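Local coordinates for protein VAPBC49 (Mycobacterium tuberculosis, PDB 5AF3) that is possibly the antitoxin of a type II toxin-antitoxin pair whose cognate toxin is VapC45, and carries a putative helix-turn-helix DNA-binding domain, at residues Pro55-Ala59 / Val73-Ala78; Asp182-Val186 / Pro196-Gly200. All blocks are in the same frame, centred on the assembly; numbering follows the deposited sequence.

Interaction 1: Pro55-Ala59 / Val73-Ala78; sequences PIITA and VGIAEA
T58 and G74 bring the two backbones together, their CA atoms 4.2 Å apart, where the irregular segment 55-59 runs past one side of helix 72-86. Both segments fall in the putative DNA-binding HTH domain, and the contact ties the loop ahead of strand 68-70 to this helix. G74 has no side chain to hold the loop off, and its CA offers a C-H to the carbonyl O of T58 at 3.3 Å. One turn further along, E77 reaches back to the same threonine. Its OE1 takes two bonds from T58: the backbone N at 2.8 Å, approaching nearly along the C-O axis though the N-H itself is bent (142°), and the hydroxyl OG1 at 2.7 Å, on the syn side and 18° out of the carboxylate plane. T58 turns OG1 anti to its own carbonyl carbon (chi1 -55°), which leaves the hydroxyl beside the backbone N and lets both donors close on one acceptor. The methyl CG2 of T58 meets CG1 of V73 at 4.0 Å. Beside these bonds, I57 brings CG2 to 3.6 Å from the backbone N of A78 and CD1 against its CB. E77 OE2 bonds to H108 ND1. With both oxygens engaged, the buried carboxylate is probably held in its rotation, and the donors around it would favour its charged form; T58 O is buried without a conventional hydrogen-bond partner.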
ATOM      1  N   PRO A  55      13.332  22.254  10.457  1.00 39.70           N
ATOM      2  CA  PRO A  55      12.456  21.570   9.487  1.00 36.90           C
ATOM      3  C   PRO A  55      13.097  21.388   8.116  1.00 31.81           C
ATOM      4  O   PRO A  55      13.826  22.279   7.654  1.00 29.65           O
ATOM      5  CB  PRO A  55      11.251  22.518   9.370  1.00 35.95           C
ATOM      6  CG  PRO A  55      11.258  23.291  10.636  1.00 39.18           C
ATOM      7  CD  PRO A  55      12.715  23.502  10.944  1.00 40.18           C
ATOM      8  N   ILE A  56      12.823  20.260   7.462  1.00 24.01           N
ATOM      9  CA  ILE A  56      13.239  20.074   6.081  1.00 24.00           C
ATOM     10  C   ILE A  56      12.083  20.048   5.058  1.00 20.94           C
ATOM     11  O   ILE A  56      12.299  19.867   3.851  1.00 21.88           O
ATOM     12  CB  ILE A  56      14.169  18.826   5.894  1.00 24.07           C
ATOM     13  CG1 ILE A  56      13.502  17.543   6.391  1.00 20.72           C
ATOM     14  CG2 ILE A  56      15.517  19.067   6.601  1.00 28.53           C
ATOM     15  CD1 ILE A  56      14.301  16.226   6.044  1.00 26.38           C
ATOM     16  N   ILE A  57      10.859  20.232   5.554  1.00 23.90           N
ATOM     17  CA  ILE A  57       9.702  20.487   4.672  1.00 19.26           C
ATOM     18  C   ILE A  57       8.942  21.748   5.093  1.00 19.11           C
ATOM     19  O   ILE A  57       9.046  22.206   6.234  1.00 22.15           O
ATOM     20  CB  ILE A  57       8.731  19.283   4.594  1.00 22.75           C
ATOM     21  CG1 ILE A  57       8.074  18.968   5.943  1.00 20.48           C
ATOM     22  CG2 ILE A  57       9.473  18.037   4.022  1.00 23.45           C
ATOM     23  CD1 ILE A  57       7.064  17.776   5.896  1.00 22.15           C
ATOM     24  N   THR A  58       8.182  22.289   4.149  1.00 21.36           N
ATOM     25  CA  THR A  58       7.402  23.500   4.410  1.00 21.84           C
ATOM     26  C   THR A  58       6.152  23.104   5.221  1.00 21.88           C
ATOM     27  O   THR A  58       5.339  22.293   4.766  1.00 19.50           O
ATOM     28  CB  THR A  58       7.048  24.228   3.080  1.00 24.00           C
ATOM     29  OG1 THR A  58       8.258  24.486   2.355  1.00 23.77           O
ATOM     30  CG2 THR A  58       6.301  25.591   3.327  1.00 23.33           C
ATOM     31  N   ALA A  59       6.059  23.640   6.437  1.00 23.60           N
ATOM     32  CA  ALA A  59       4.924  23.415   7.336  1.00 21.87           C
ATOM     33  C   ALA A  59       4.492  24.736   7.952  1.00 26.29           C
ATOM     34  O   ALA A  59       5.294  25.653   8.093  1.00 27.13           O
ATOM     35  CB  ALA A  59       5.281  22.428   8.426  1.00 26.15           C
ATOM     36  N   VAL A  73       3.127  22.722  -1.511  1.00 20.26           N
ATOM     37  CA  VAL A  73       4.588  22.660  -1.709  1.00 18.61           C
ATOM     38  C   VAL A  73       5.272  21.760  -0.652  1.00 16.04           C
ATOM     39  O   VAL A  73       6.260  21.047  -0.998  1.00 17.03           O
ATOM     40  CB  VAL A  73       5.266  24.082  -1.778  1.00 18.28           C
ATOM     41  CG1 VAL A  73       5.231  24.760  -0.442  1.00 17.12           C
ATOM     42  CG2 VAL A  73       6.712  23.966  -2.353  1.00 17.81           C
ATOM     43  N   GLY A  74       4.794  21.806   0.595  1.00 17.60           N
ATOM     44  CA  GLY A  74       5.325  20.985   1.690  1.00 21.10           C
ATOM     45  C   GLY A  74       5.084  19.484   1.496  1.00 19.11           C
ATOM     46  O   GLY A  74       5.941  18.645   1.829  1.00 18.52           O
ATOM     47  N   ILE A  75       3.895  19.106   1.026  1.00 19.68           N
ATOM     48  CA  ILE A  75       3.674  17.681   0.742  1.00 21.07           C
ATOM     49  C   ILE A  75       4.539  17.200  -0.439  1.00 19.45           C
ATOM     50  O   ILE A  75       4.967  16.032  -0.486  1.00 17.92           O
ATOM     51  CB  ILE A  75       2.166  17.285   0.574  1.00 20.45           C
ATOM     52  CG1 ILE A  75       1.997  15.821   1.040  1.00 21.23           C
ATOM     53  CG2 ILE A  75       1.685  17.457  -0.853  1.00 20.42           C
ATOM     54  CD1 ILE A  75       0.552  15.362   1.102  1.00 23.84           C
ATOM     55  N   ALA A  76       4.836  18.111  -1.368  1.00 16.23           N
ATOM     56  CA  ALA A  76       5.643  17.787  -2.544  1.00 14.61           C
ATOM     57  C   ALA A  76       7.080  17.545  -2.054  1.00 17.28           C
ATOM     58  O   ALA A  76       7.718  16.567  -2.457  1.00 13.96           O
ATOM     59  CB  ALA A  76       5.601  18.980  -3.570  1.00 13.04           C
ATOM     60  N   GLU A  77       7.562  18.424  -1.172  1.00 18.60           N
ATOM     61  CA  GLU A  77       8.894  18.264  -0.546  1.00 16.02           C
ATOM     62  C   GLU A  77       8.944  16.946   0.273  1.00 16.85           C
ATOM     63  O   GLU A  77       9.899  16.166   0.181  1.00 17.19           O
ATOM     64  CB  GLU A  77       9.184  19.486   0.328  1.00 17.20           C
ATOM     65  CG  GLU A  77       9.329  20.769  -0.538  1.00 14.67           C
ATOM     66  CD  GLU A  77       9.369  22.057   0.261  1.00 19.54           C
ATOM     67  OE1 GLU A  77       8.810  22.083   1.382  1.00 18.53           O
ATOM     68  OE2 GLU A  77      10.011  23.028  -0.259  1.00 19.08           O
ATOM     69  N   ALA A  78       7.890  16.672   1.032  1.00 16.41           N
ATOM     70  CA  ALA A  78       7.803  15.409   1.806  1.00 17.48           C
ATOM     71  C   ALA A  78       7.801  14.186   0.882  1.00 16.34           C
ATOM     72  O   ALA A  78       8.420  13.164   1.191  1.00 17.32           O
ATOM     73  CB  ALA A  78       6.566  15.404   2.741  1.00 15.95           C
TER

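Interaction 2: Asp182-Val186 / Pro196-Gly200; sequences DANVV and PVFDG
F198 turns the edge of its ring to A183: the carbonyl O of A183 lies near the ring plane, 3.6 Å from CD1, while the alanine methyl CB sits 3.7 Å from CE1. V185 shares this face of the antiparallel sheet with F198 as its non-hydrogen-bonded partner. Its CG1, anti to the backbone N (chi1 166°), leans on CB of P196 at 3.6 Å, and CG2 approaches the phenyl ring obliquely. On the other face V186 and V197 meet through their CG2 methyls, 3.6 Å apart, and CG1 of V186 rests against CB of D199. Between the two faces the backbones of V186 and V197 exchange a pair of bonds, V186 N to V197 O at 2.8 Å and V197 N to V186 O. D199 N adds a third, to N184 O. The polar ends point elsewhere: D199 OD1 forms a salt bridge with R191 NH2, in the hairpin loop, and N184 OD1 accepts a hydrogen bond from R176 NE. A water bridges A183 O to G200 N. The backbone bonds thus set the register of the hairpin, and apolar side chains pair across the strands on both faces.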
ATOM      1  N   ASP A 182      -2.630   2.111 -12.356  1.00 25.06           N
ATOM      2  CA  ASP A 182      -3.340   2.671 -13.496  1.00 28.65           C
ATOM      3  C   ASP A 182      -4.633   3.440 -13.158  1.00 25.89           C
ATOM      4  O   ASP A 182      -5.240   4.014 -14.069  1.00 26.25           O
ATOM      5  CB  ASP A 182      -3.589   1.593 -14.568  1.00 32.25           C
ATOM      6  CG  ASP A 182      -2.289   1.113 -15.229  1.00 38.08           C
ATOM      7  OD1 ASP A 182      -1.370   1.938 -15.500  1.00 39.69           O
ATOM      8  OD2 ASP A 182      -2.198  -0.102 -15.479  1.00 42.79           O
ATOM      9  N   ALA A 183      -5.017   3.525 -11.881  1.00 21.75           N
ATOM     10  CA  ALA A 183      -6.086   4.473 -11.487  1.00 22.42           C
ATOM     11  C   ALA A 183      -5.655   5.922 -11.703  1.00 23.76           C
ATOM     12  O   ALA A 183      -6.495   6.832 -11.685  1.00 21.60           O
ATOM     13  CB  ALA A 183      -6.532   4.281 -10.017  1.00 21.71           C
ATOM     14  N   ASN A 184      -4.339   6.142 -11.867  1.00 21.39           N
ATOM     15  CA  ASN A 184      -3.788   7.512 -11.957  1.00 23.46           C
ATOM     16  C   ASN A 184      -4.365   8.481 -10.941  1.00 22.09           C
ATOM     17  O   ASN A 184      -4.985   9.477 -11.285  1.00 21.17           O
ATOM     18  CB  ASN A 184      -3.901   8.039 -13.397  1.00 24.61           C
ATOM     19  CG  ASN A 184      -3.217   7.128 -14.368  1.00 28.12           C
ATOM     20  OD1 ASN A 184      -2.095   6.700 -14.124  1.00 26.93           O
ATOM     21  ND2 ASN A 184      -3.879   6.802 -15.467  1.00 33.42           N
ATOM     22  N   VAL A 185      -4.147   8.161  -9.671  1.00 18.97           N
ATOM     23  CA  VAL A 185      -4.601   8.972  -8.571  1.00 18.08           C
ATOM     24  C   VAL A 185      -3.537  10.019  -8.303  1.00 21.44           C
ATOM     25  O   VAL A 185      -2.324   9.703  -8.252  1.00 18.32           O
ATOM     26  CB  VAL A 185      -4.897   8.110  -7.330  1.00 18.84           C
ATOM     27  CG1 VAL A 185      -5.045   8.952  -6.076  1.00 18.98           C
ATOM     28  CG2 VAL A 185      -6.171   7.242  -7.635  1.00 17.03           C
ATOM     29  N   VAL A 186      -4.011  11.246  -8.122  1.00 17.87           N
ATOM     30  CA  VAL A 186      -3.143  12.401  -7.888  1.00 18.76           C
ATOM     31  C   VAL A 186      -3.489  13.211  -6.666  1.00 16.47           C
ATOM     32  O   VAL A 186      -4.634  13.201  -6.167  1.00 18.26           O
ATOM     33  CB  VAL A 186      -3.107  13.334  -9.145  1.00 15.38           C
ATOM     34  CG1 VAL A 186      -2.563  12.613 -10.321  1.00 17.88           C
ATOM     35  CG2 VAL A 186      -4.535  13.894  -9.481  1.00 20.23           C
ATOM     36  N   PRO A 196      -6.481  12.688  -2.425  1.00 17.87           N
ATOM     37  CA  PRO A 196      -6.303  11.839  -3.606  1.00 19.59           C
ATOM     38  C   PRO A 196      -7.555  11.811  -4.543  1.00 17.50           C
ATOM     39  O   PRO A 196      -8.651  11.479  -4.082  1.00 19.03           O
ATOM     40  CB  PRO A 196      -6.069  10.456  -3.002  1.00 18.27           C
ATOM     41  CG  PRO A 196      -5.435  10.753  -1.676  1.00 20.92           C
ATOM     42  CD  PRO A 196      -6.179  11.962  -1.170  1.00 20.03           C
ATOM     43  N   VAL A 197      -7.375  12.185  -5.797  1.00 17.96           N
ATOM     44  CA  VAL A 197      -8.437  12.076  -6.835  1.00 16.31           C
ATOM     45  C   VAL A 197      -7.985  11.271  -8.003  1.00 21.42           C
ATOM     46  O   VAL A 197      -6.768  11.234  -8.317  1.00 20.34           O
ATOM     47  CB  VAL A 197      -8.953  13.514  -7.323  1.00 19.81           C
ATOM     48  CG1 VAL A 197      -9.556  14.312  -6.191  1.00 21.95           C
ATOM     49  CG2 VAL A 197      -7.835  14.286  -8.038  1.00 20.91           C
ATOM     50  N   PHE A 198      -8.948  10.599  -8.654  1.00 16.79           N
ATOM     51  CA  PHE A 198      -8.739  10.022  -9.953  1.00 18.77           C
ATOM     52  C   PHE A 198      -8.492  11.217 -10.893  1.00 20.20           C
ATOM     53  O   PHE A 198      -9.351  12.082 -11.042  1.00 18.85           O
ATOM     54  CB  PHE A 198      -9.986   9.239 -10.385  1.00 20.01           C
ATOM     55  CG  PHE A 198     -10.242   7.994  -9.563  1.00 17.19           C
ATOM     56  CD1 PHE A 198      -9.568   6.816  -9.861  1.00 19.62           C
ATOM     57  CD2 PHE A 198     -11.199   7.999  -8.543  1.00 17.31           C
ATOM     58  CE1 PHE A 198      -9.844   5.608  -9.121  1.00 21.06           C
ATOM     59  CE2 PHE A 198     -11.457   6.839  -7.777  1.00 19.01           C
ATOM     60  CZ  PHE A 198     -10.777   5.654  -8.055  1.00 17.78           C
ATOM     61  N   ASP A 199      -7.289  11.285 -11.475  1.00 19.39           N
ATOM     62  CA  ASP A 199      -6.936  12.402 -12.389  1.00 17.72           C
ATOM     63  C   ASP A 199      -7.984  12.478 -13.525  1.00 23.46           C
ATOM     64  O   ASP A 199      -8.335  13.564 -13.996  1.00 22.78           O
ATOM     65  CB  ASP A 199      -5.549  12.147 -12.980  1.00 20.85           C
ATOM     66  CG  ASP A 199      -5.016  13.327 -13.801  1.00 24.32           C
ATOM     67  OD1 ASP A 199      -5.299  14.500 -13.441  1.00 25.71           O
ATOM     68  OD2 ASP A 199      -4.264  13.035 -14.755  1.00 25.05           O
ATOM     69  N   GLY A 200      -8.457  11.313 -13.955  1.00 21.13           N
ATOM     70  CA  GLY A 200      -9.318  11.196 -15.128  1.00 23.85           C
ATOM     71  C   GLY A 200     -10.747  11.682 -14.946  1.00 23.32           C
ATOM     72  O   GLY A 200     -11.396  12.071 -15.926  1.00 26.35           O
TER
HETATM   73  O   HOH W   1      -7.797   8.540 -13.359  1.00 24.21           O

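How the interactions relate
Both contacts are largely buried, yet they lie in separate parts of the chain, their centres 22 Å apart and their nearest atoms about 8 Å apart without touching. Interaction 1 sits closer to the middle of the chain, within the putative DNA-binding HTH range, and fastens a loop to a helix by a side-chain carboxylate. Interaction 2 joins the last two strands of a four-stranded sheet, 185-187 and 197-198, and relies on backbone bonds, with the carboxylate of D199 directed to an arginine instead of across the contact. Water enters the bonding at the end of interaction 2, whereas interaction 1 draws a histidine into its carboxylate network.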